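Side-chain contacts in CigR Protein (Salmonella enterica subsp. enterica serovar Typhimurium, PDB 4EW5), which is of unknown molecular function but is classed as a putative inner membrane protein, the part described here being its C-terminal domain: residues G64-Y69 / D79-I84; S34-I39 / P51-K56; Y72-V77 / A93-V98. All coordinates share one frame; numbering follows the deposited sequence.

Interaction 1: G64-Y69 / D79-I84; sequences GQLPYY and DNLVLI
L81 and L83, next but one to each other on strand 80-85, adopt the same first torsion: CG stands opposite the backbone N (chi1 178° and -175°) and lies beside the carbonyl carbon. On the incoming loop L66 and Y69 use the other choice, with CG opposite the carbonyl carbon (-54° for Y69), and the four side chains meet as two separate pairs. L66 and L81 approach tip to tip: CD1 of L66 comes to 4.0 Å from CD2 of L81, and CD2 of L66 lies 4.2 Å from that same methyl, so one methyl of L81 faces both branches of its partner. Y69 and L83 instead cross at about a right angle. CD2 of L83 comes to the ring obliquely, 3.7 Å from CD2 of Y69 and 3.9 Å from CE2 of Y69.

No hydrogen bond joins the two segments, and the four touching residues are all buried. Between the pairs sits the indole of W74, which touches L66, L81 and L83; its NE1 is bonded to P67 O, pinning the loop at its middle. The hydroxyl of Y69 is held by D14 of the second subunit, so the ring carbons CD2 and CE2 serve the sheet, while the hydroxyl serves the dimer. Residues 81-99 are predicted to be a transmembrane helix, yet here they contain strands. The pattern, alternate leucines of a strand turned to one face and covered by an irregular loop together with helix 11-26 and the second subunit, is that of the hydrophobic core under an antiparallel beta-meander.

Interaction 2: S34-I39 / P51-K56; sequences SLPPGI and PGIAKK
A proline-glycine turn and a similar Pro-Gly bend of the long irregular connection between helix 11-26 and strand 56-57 meet here, I53 packing against L35, P36 and I39. The sequence Pro-Gly-Ile occurs in both, at 37-39 and at 51-53. In the first, P37 and G38 occupy the corners of a type II beta turn, closed by a backbone hydrogen bond of 2.9 Å from I39 N to P36 O; the glycine takes a positive phi (100°), as the third position of such a turn commonly does. G52 likewise has a positive phi after an extended proline. In both places the isoleucine after the glycine takes part in the contact.

I53 uses its two branches for different partners. The methyl CG2 stands opposite its own backbone N and meets L35, whose side chain crosses it at about a right angle, while the CG1 branch, opposite the carbonyl carbon (chi1 -69°), runs past I39 in the opposite direction. There CG2 of I39 lies alongside the branch, 4.0 Å from CD1 of I53 and 4.1 Å from CG1 of I53. P36, which is exposed, adds a looser touch, with its CD 4.4 Å from CD1 of I53.

Nothing polar joins the segments. L35 and I53 both rest on V77, at the end of strand 72-77, so the buried end of this small cluster continues into the sheet. The closest approach is at that inner end, where CD2 of L35 comes to 3.6 Å from CG2 of I53.

Interaction 3: Y72-V77 / A93-V98; sequences YEWKIV and AIINGV
The tighter part of this buried contact is where the six-membered half of the W74 indole reaches I95, and a second, slacker touch is made on A93. CD1 of I95 lies obliquely to the ring, 4.1 Å from CH2 of W74 and 4.2 Å from CZ3 of W74, and the two side chains cross at a slant. The methyl of A93 stands farther off, its CB 4.4 Å from CH2 of W74, also at an oblique position; a molecule of 1,2-ethanediol, probably from the crystallisation liquor, lies about 5 Å from this side chain. With chi1 -74° and chi2 103°, the six-membered half of the indole points toward the far strand.

Strands 72-77 and 91-95 are not neighbours: strand 80-85 runs between them in an antiparallel meander, and the indole spans that middle strand. The second subunit closes over this face, with its V11 on both W74 and A93 and its I15 on I95.

Away from this core the packing gives way to polar and more open ground. Beyond I95 the chain leaves the strand at exposed N96, where N80 OD1 accepts from both N96 ND2 and G97 N. On the partly exposed side of strand 72-77, E73 folds back on its own chain: W74 N donates to the anti lone pair of E73 OE1, the one directed away from the other carboxylate oxygen, at 2.8 Å, a bond bent to 147°.

In the fold
Following helix 11-26, the chain enters a long irregular connection, and interaction 2 closes an 11-residue loop within it before strand 56-57 begins. Interactions 1 and 3 come later and cross each other: 64-69, 72-77, 79-84 and 93-98 alternate in sequence, their centres about 5 Å apart. Interaction 1 brings the loop after helix 60-63 onto strand 80-85; interaction 3 reaches over that strand to join 72-77 with 91-95. Backbone bonds such as K75 to V82 and L81 to I95 lock them into one sheet. Interaction 2, its centre about 12 Å from that of interaction 3, connects through K56 pairing with I76. Interactions 1 and 3, unlike interaction 2, also meet the second subunit.

Interaction 1: G64-Y69 / D79-I84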
loop_
_atom_site.group_PDB
_atom_site.type_symbol
_atom_site.label_atom_id
_atom_site.label_comp_id
_atom_site.label_asym_id
_atom_site.label_seq_id
_atom_site.Cartn_x
_atom_site.Cartn_y
_atom_site.Cartn_z
ATOM N N GLY A 64 14.133 1.964 6.118
ATOM C CA GLY A 64 14.441 0.708 5.489
ATOM C C GLY A 64 13.274 -0.088 4.946
ATOM O O GLY A 64 13.500 -0.984 4.098
ATOM N N GLN A 65 12.037 0.211 5.429
ATOM C CA GLN A 65 10.834 -0.543 5.130
ATOM C C GLN A 65 9.791 0.218 4.356
ATOM O O GLN A 65 8.671 -0.262 4.211
ATOM C CB GLN A 65 10.191 -1.041 6.470
ATOM C CG GLN A 65 11.237 -1.569 7.419
ATOM C CD GLN A 65 11.677 -2.902 6.963
ATOM O OE1 GLN A 65 10.833 -3.713 6.553
ATOM N NE2 GLN A 65 12.989 -3.156 6.994
ATOM N N LEU A 66 10.120 1.431 3.954
ATOM C CA LEU A 66 9.343 2.247 3.099
ATOM C C LEU A 66 10.098 2.453 1.767
ATOM O O LEU A 66 11.289 2.419 1.717
ATOM C CB LEU A 66 9.176 3.650 3.723
ATOM C CG LEU A 66 8.406 3.692 5.040
ATOM C CD1 LEU A 66 8.484 5.081 5.619
ATOM C CD2 LEU A 66 6.963 3.261 4.799
ATOM N N PRO A 67 9.373 2.657 0.676
ATOM C CA PRO A 67 10.039 2.871 -0.615
ATOM C C PRO A 67 10.957 4.067 -0.668
ATOM O O PRO A 67 10.728 5.113 -0.008
ATOM C CB PRO A 67 8.864 3.081 -1.614
ATOM C CG PRO A 67 7.718 2.446 -0.964
ATOM C CD PRO A 67 7.920 2.681 0.556
ATOM N N TYR A 68 12.017 3.967 -1.442
ATOM C CA TYR A 68 12.990 5.013 -1.482
ATOM C C TYR A 68 12.967 5.584 -2.886
ATOM O O TYR A 68 13.149 4.849 -3.862
ATOM C CB TYR A 68 14.403 4.444 -1.148
ATOM C CG TYR A 68 15.519 5.407 -1.540
ATOM C CD1 TYR A 68 15.483 6.756 -1.142
ATOM C CD2 TYR A 68 16.569 5.003 -2.302
ATOM C CE1 TYR A 68 16.520 7.621 -1.487
ATOM C CE2 TYR A 68 17.596 5.884 -2.692
ATOM C CZ TYR A 68 17.565 7.189 -2.271
ATOM O OH TYR A 68 18.509 8.097 -2.653
ATOM N N TYR A 69 12.799 6.893 -2.968
ATOM C CA TYR A 69 12.809 7.642 -4.234
ATOM C C TYR A 69 13.836 8.719 -4.155
ATOM O O TYR A 69 13.703 9.682 -3.344
ATOM C CB TYR A 69 11.469 8.307 -4.484
ATOM C CG TYR A 69 10.278 7.398 -4.431
ATOM C CD1 TYR A 69 9.879 6.669 -5.554
ATOM C CD2 TYR A 69 9.518 7.293 -3.275
ATOM C CE1 TYR A 69 8.792 5.843 -5.498
ATOM C CE2 TYR A 69 8.434 6.437 -3.189
ATOM C CZ TYR A 69 8.034 5.740 -4.284
ATOM O OH TYR A 69 6.941 4.883 -4.161
ATOM N N ASP A 79 0.917 14.063 13.130
ATOM C CA ASP A 79 0.915 12.577 13.333
ATOM C C ASP A 79 0.824 11.762 12.024
ATOM O O ASP A 79 0.463 10.584 12.051
ATOM C CB ASP A 79 -0.104 12.150 14.353
ATOM C CG ASP A 79 -1.534 12.461 13.946
ATOM O OD1 ASP A 79 -1.709 13.078 12.869
ATOM O OD2 ASP A 79 -2.435 12.096 14.723
ATOM N N ASN A 80 1.215 12.380 10.919
ATOM C CA ASN A 80 1.093 11.773 9.581
ATOM C C ASN A 80 2.422 11.387 9.000
ATOM O O ASN A 80 3.496 11.989 9.338
ATOM C CB ASN A 80 0.432 12.770 8.681
ATOM C CG ASN A 80 -0.885 13.321 9.291
ATOM O OD1 ASN A 80 -1.779 12.553 9.694
ATOM N ND2 ASN A 80 -0.922 14.651 9.538
ATOM N N LEU A 81 2.399 10.472 8.038
ATOM C CA LEU A 81 3.638 10.103 7.371
ATOM C C LEU A 81 3.595 10.755 5.981
ATOM O O LEU A 81 2.639 10.507 5.217
ATOM C CB LEU A 81 3.698 8.584 7.206
ATOM C CG LEU A 81 4.894 7.994 6.476
ATOM C CD1 LEU A 81 6.258 8.431 7.027
ATOM C CD2 LEU A 81 4.752 6.447 6.393
ATOM N N VAL A 82 4.620 11.513 5.602
ATOM C CA VAL A 82 4.528 12.378 4.404
ATOM C C VAL A 82 5.816 12.268 3.608
ATOM O O VAL A 82 6.905 12.424 4.175
ATOM C CB VAL A 82 4.278 13.848 4.814
ATOM C CG1 VAL A 82 4.064 14.686 3.537
ATOM C CG2 VAL A 82 3.089 13.955 5.793
ATOM N N LEU A 83 5.731 11.915 2.321
ATOM C CA LEU A 83 6.851 11.905 1.470
ATOM C C LEU A 83 6.953 13.332 0.880
ATOM O O LEU A 83 5.979 13.846 0.286
ATOM C CB LEU A 83 6.648 10.977 0.290
ATOM C CG LEU A 83 7.821 10.749 -0.674
ATOM C CD1 LEU A 83 9.006 10.023 0.000
ATOM C CD2 LEU A 83 7.421 10.010 -1.926
ATOM N N ILE A 84 8.157 13.869 0.904
ATOM C CA ILE A 84 8.357 15.286 0.571
ATOM C C ILE A 84 9.564 15.363 -0.346
ATOM O O ILE A 84 10.588 14.697 -0.087
ATOM C CB ILE A 84 8.601 16.059 1.894
ATOM C CG1 ILE A 84 7.304 16.137 2.673
ATOM C CG2 ILE A 84 9.073 17.460 1.679
ATOM C CD1 ILE A 84 7.441 16.718 4.084
#

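Interaction 2: S34-I39 / P51-K56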
loop_
_atom_site.group_PDB
_atom_site.type_symbol
_atom_site.label_atom_id
_atom_site.label_comp_id
_atom_site.label_asym_id
_atom_site.label_seq_id
_atom_site.Cartn_x
_atom_site.Cartn_y
_atom_site.Cartn_z
ATOM N N SER A 34 -0.977 16.069 16.613
ATOM C CA SER A 34 -1.534 16.460 15.326
ATOM C C SER A 34 -1.198 17.892 15.053
ATOM O O SER A 34 -0.890 18.639 15.961
ATOM C CB SER A 34 -3.060 16.345 15.389
ATOM O OG SER A 34 -3.437 15.161 16.083
ATOM N N LEU A 35 -1.321 18.252 13.784
ATOM C CA LEU A 35 -1.062 19.574 13.274
ATOM C C LEU A 35 -2.097 20.475 13.884
ATOM O O LEU A 35 -3.179 20.014 14.276
ATOM C CB LEU A 35 -1.195 19.559 11.747
ATOM C CG LEU A 35 -0.121 18.776 10.977
ATOM C CD1 LEU A 35 -0.555 18.146 9.595
ATOM C CD2 LEU A 35 1.060 19.751 10.877
ATOM N N PRO A 36 -1.770 21.750 14.005
ATOM C CA PRO A 36 -2.795 22.683 14.418
ATOM C C PRO A 36 -4.087 22.585 13.584
ATOM O O PRO A 36 -4.069 22.309 12.413
ATOM C CB PRO A 36 -2.108 24.037 14.258
ATOM C CG PRO A 36 -0.629 23.710 14.396
ATOM C CD PRO A 36 -0.480 22.399 13.717
ATOM N N PRO A 37 -5.233 22.797 14.213
ATOM C CA PRO A 37 -6.505 22.763 13.477
ATOM C C PRO A 37 -6.490 23.921 12.454
ATOM O O PRO A 37 -5.939 24.992 12.741
ATOM C CB PRO A 37 -7.542 22.974 14.576
ATOM C CG PRO A 37 -6.810 23.790 15.613
ATOM C CD PRO A 37 -5.350 23.478 15.517
ATOM N N GLY A 38 -6.998 23.660 11.250
ATOM C CA GLY A 38 -6.861 24.587 10.133
ATOM C C GLY A 38 -5.741 24.117 9.236
ATOM O O GLY A 38 -5.839 24.220 7.992
ATOM N N ILE A 39 -4.680 23.574 9.851
ATOM C CA ILE A 39 -3.593 22.962 9.087
ATOM C C ILE A 39 -3.776 21.456 8.918
ATOM O O ILE A 39 -3.542 20.875 7.836
ATOM C CB ILE A 39 -2.216 23.247 9.708
ATOM C CG1 ILE A 39 -1.992 24.758 10.014
ATOM C CG2 ILE A 39 -1.086 22.715 8.805
ATOM C CD1 ILE A 39 -2.309 25.737 8.901
ATOM N N PRO A 51 4.590 26.899 5.510
ATOM C CA PRO A 51 5.751 27.426 6.241
ATOM C C PRO A 51 5.534 27.311 7.768
ATOM O O PRO A 51 4.415 27.468 8.262
ATOM C CB PRO A 51 5.809 28.908 5.802
ATOM C CG PRO A 51 5.042 28.959 4.490
ATOM C CD PRO A 51 3.974 27.908 4.628
ATOM N N GLY A 52 6.623 27.104 8.501
ATOM C CA GLY A 52 6.515 27.033 9.946
ATOM C C GLY A 52 5.956 25.702 10.440
ATOM O O GLY A 52 5.675 25.565 11.623
ATOM N N ILE A 53 5.781 24.710 9.581
ATOM C CA ILE A 53 5.280 23.394 10.012
ATOM C C ILE A 53 6.512 22.480 10.016
ATOM O O ILE A 53 7.161 22.297 9.006
ATOM C CB ILE A 53 4.193 22.836 9.065
ATOM C CG1 ILE A 53 2.926 23.658 9.166
ATOM C CG2 ILE A 53 3.846 21.332 9.293
ATOM C CD1 ILE A 53 2.303 23.765 10.557
ATOM N N ALA A 54 6.806 21.931 11.173
ATOM C CA ALA A 54 7.927 21.009 11.326
ATOM C C ALA A 54 7.790 19.715 10.490
ATOM O O ALA A 54 6.707 19.148 10.364
ATOM C CB ALA A 54 8.084 20.702 12.811
ATOM N N LYS A 55 8.897 19.240 9.925
ATOM C CA LYS A 55 8.931 17.918 9.321
ATOM C C LYS A 55 10.018 17.145 10.032
ATOM O O LYS A 55 11.166 17.493 9.917
ATOM C CB LYS A 55 9.238 17.954 7.847
ATOM C CG LYS A 55 10.349 18.859 7.415
ATOM C CD LYS A 55 10.422 18.924 5.894
ATOM C CE LYS A 55 11.545 19.814 5.426
ATOM N NZ LYS A 55 11.093 21.222 5.456
ATOM N N LYS A 56 9.644 16.102 10.756
ATOM C CA LYS A 56 10.598 15.419 11.627
ATOM C C LYS A 56 11.150 14.181 11.008
ATOM O O LYS A 56 10.554 13.596 10.134
ATOM C CB LYS A 56 9.956 15.144 13.002
ATOM C CG LYS A 56 9.424 16.401 13.650
ATOM C CD LYS A 56 8.808 16.128 15.003
ATOM C CE LYS A 56 8.189 17.417 15.551
ATOM N NZ LYS A 56 8.085 17.435 17.049
#

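Interaction 3: Y72-V77 / A93-V98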
loop_
_atom_site.group_PDB
_atom_site.type_symbol
_atom_site.label_atom_id
_atom_site.label_comp_id
_atom_site.label_asym_id
_atom_site.label_seq_id
_atom_site.Cartn_x
_atom_site.Cartn_y
_atom_site.Cartn_z
ATOM N N TYR A 72 13.670 12.498 -2.722
ATOM C CA TYR A 72 12.461 12.648 -1.809
ATOM C C TYR A 72 12.805 11.977 -0.481
ATOM O O TYR A 72 13.660 11.067 -0.456
ATOM C CB TYR A 72 11.272 11.895 -2.393
ATOM C CG TYR A 72 10.809 12.409 -3.763
ATOM C CD1 TYR A 72 11.504 12.078 -4.916
ATOM C CD2 TYR A 72 9.722 13.322 -3.884
ATOM C CE1 TYR A 72 11.190 12.647 -6.148
ATOM C CE2 TYR A 72 9.358 13.842 -5.115
ATOM C CZ TYR A 72 10.112 13.494 -6.235
ATOM O OH TYR A 72 9.746 13.965 -7.439
ATOM N N GLU A 73 12.100 12.339 0.586
ATOM C CA GLU A 73 12.314 11.703 1.868
ATOM C C GLU A 73 11.022 11.661 2.647
ATOM O O GLU A 73 10.199 12.577 2.569
ATOM C CB GLU A 73 13.345 12.431 2.660
ATOM C CG GLU A 73 13.814 11.782 3.937
ATOM C CD GLU A 73 14.286 10.346 3.775
ATOM O OE1 GLU A 73 13.408 9.497 3.552
ATOM O OE2 GLU A 73 15.522 10.065 3.923
ATOM N N TRP A 74 10.864 10.591 3.410
ATOM C CA TRP A 74 9.699 10.395 4.261
ATOM C C TRP A 74 9.916 11.215 5.554
ATOM O O TRP A 74 11.052 11.234 6.094
ATOM C CB TRP A 74 9.557 8.931 4.605
ATOM C CG TRP A 74 9.061 8.105 3.466
ATOM C CD1 TRP A 74 9.782 7.260 2.640
ATOM C CD2 TRP A 74 7.699 8.067 2.971
ATOM N NE1 TRP A 74 8.987 6.673 1.720
ATOM C CE2 TRP A 74 7.699 7.104 1.869
ATOM C CE3 TRP A 74 6.500 8.662 3.358
ATOM C CZ2 TRP A 74 6.564 6.790 1.181
ATOM C CZ3 TRP A 74 5.372 8.311 2.656
ATOM C CH2 TRP A 74 5.404 7.392 1.599
ATOM N N LYS A 75 8.880 11.914 6.003
ATOM C CA LYS A 75 8.936 12.744 7.197
ATOM C C LYS A 75 7.724 12.500 8.075
ATOM O O LYS A 75 6.650 12.086 7.576
ATOM C CB LYS A 75 9.000 14.211 6.808
ATOM C CG LYS A 75 10.224 14.558 6.022
ATOM C CD LYS A 75 11.416 14.691 6.985
ATOM C CE LYS A 75 12.749 14.737 6.282
ATOM N NZ LYS A 75 13.822 14.506 7.256
ATOM N N ILE A 76 7.863 12.828 9.357
ATOM C CA ILE A 76 6.734 12.885 10.264
ATOM C C ILE A 76 6.255 14.357 10.299
ATOM O O ILE A 76 7.001 15.258 10.687
ATOM C CB ILE A 76 7.136 12.471 11.665
ATOM C CG1 ILE A 76 7.899 11.081 11.661
ATOM C CG2 ILE A 76 5.914 12.390 12.614
ATOM C CD1 ILE A 76 8.332 10.656 13.085
ATOM N N VAL A 77 4.993 14.554 9.971
ATOM C CA VAL A 77 4.354 15.883 9.911
ATOM C C VAL A 77 3.093 15.772 10.737
ATOM O O VAL A 77 2.200 15.016 10.374
ATOM C CB VAL A 77 4.022 16.234 8.460
ATOM C CG1 VAL A 77 3.288 17.576 8.380
ATOM C CG2 VAL A 77 5.301 16.290 7.677
ATOM N N ALA A 93 3.179 12.420 -1.135
ATOM C CA ALA A 93 2.256 11.373 -0.710
ATOM C C ALA A 93 2.034 11.615 0.720
ATOM O O ALA A 93 2.952 12.109 1.386
ATOM C CB ALA A 93 2.839 9.962 -0.908
ATOM N N ILE A 94 0.811 11.325 1.171
ATOM C CA ILE A 94 0.406 11.574 2.498
ATOM C C ILE A 94 -0.305 10.283 2.980
ATOM O O ILE A 94 -1.230 9.789 2.353
ATOM C CB ILE A 94 -0.633 12.714 2.598
ATOM C CG1 ILE A 94 -0.067 14.026 2.028
ATOM C CG2 ILE A 94 -1.113 12.927 4.048
ATOM C CD1 ILE A 94 -1.190 14.999 1.691
ATOM N N ILE A 95 0.124 9.763 4.104
ATOM C CA ILE A 95 -0.581 8.675 4.799
ATOM C C ILE A 95 -0.928 9.148 6.167
ATOM O O ILE A 95 -0.083 9.300 7.054
ATOM C CB ILE A 95 0.328 7.433 4.859
ATOM C CG1 ILE A 95 0.795 7.116 3.441
ATOM C CG2 ILE A 95 -0.357 6.248 5.511
ATOM C CD1 ILE A 95 1.898 6.082 3.389
ATOM N N ASN A 96 -2.193 9.440 6.382
ATOM C CA ASN A 96 -2.620 10.056 7.626
ATOM C C ASN A 96 -2.745 9.127 8.851
ATOM O O ASN A 96 -3.052 7.947 8.740
ATOM C CB ASN A 96 -3.967 10.764 7.388
ATOM C CG ASN A 96 -3.826 12.022 6.523
ATOM O OD1 ASN A 96 -4.566 12.195 5.593
ATOM N ND2 ASN A 96 -2.860 12.862 6.821
ATOM N N GLY A 97 -2.422 9.668 10.003
ATOM C CA GLY A 97 -2.654 9.045 11.261
ATOM C C GLY A 97 -1.689 7.962 11.726
ATOM O O GLY A 97 -1.913 7.343 12.795
ATOM N N VAL A 98 -0.619 7.785 10.951
ATOM C CA VAL A 98 0.342 6.698 11.178
ATOM C C VAL A 98 0.946 6.729 12.571
ATOM O O VAL A 98 1.127 5.711 13.171
ATOM C CB VAL A 98 1.431 6.780 10.078
ATOM C CG1 VAL A 98 2.689 5.955 10.444
ATOM C CG2 VAL A 98 0.813 6.285 8.767
#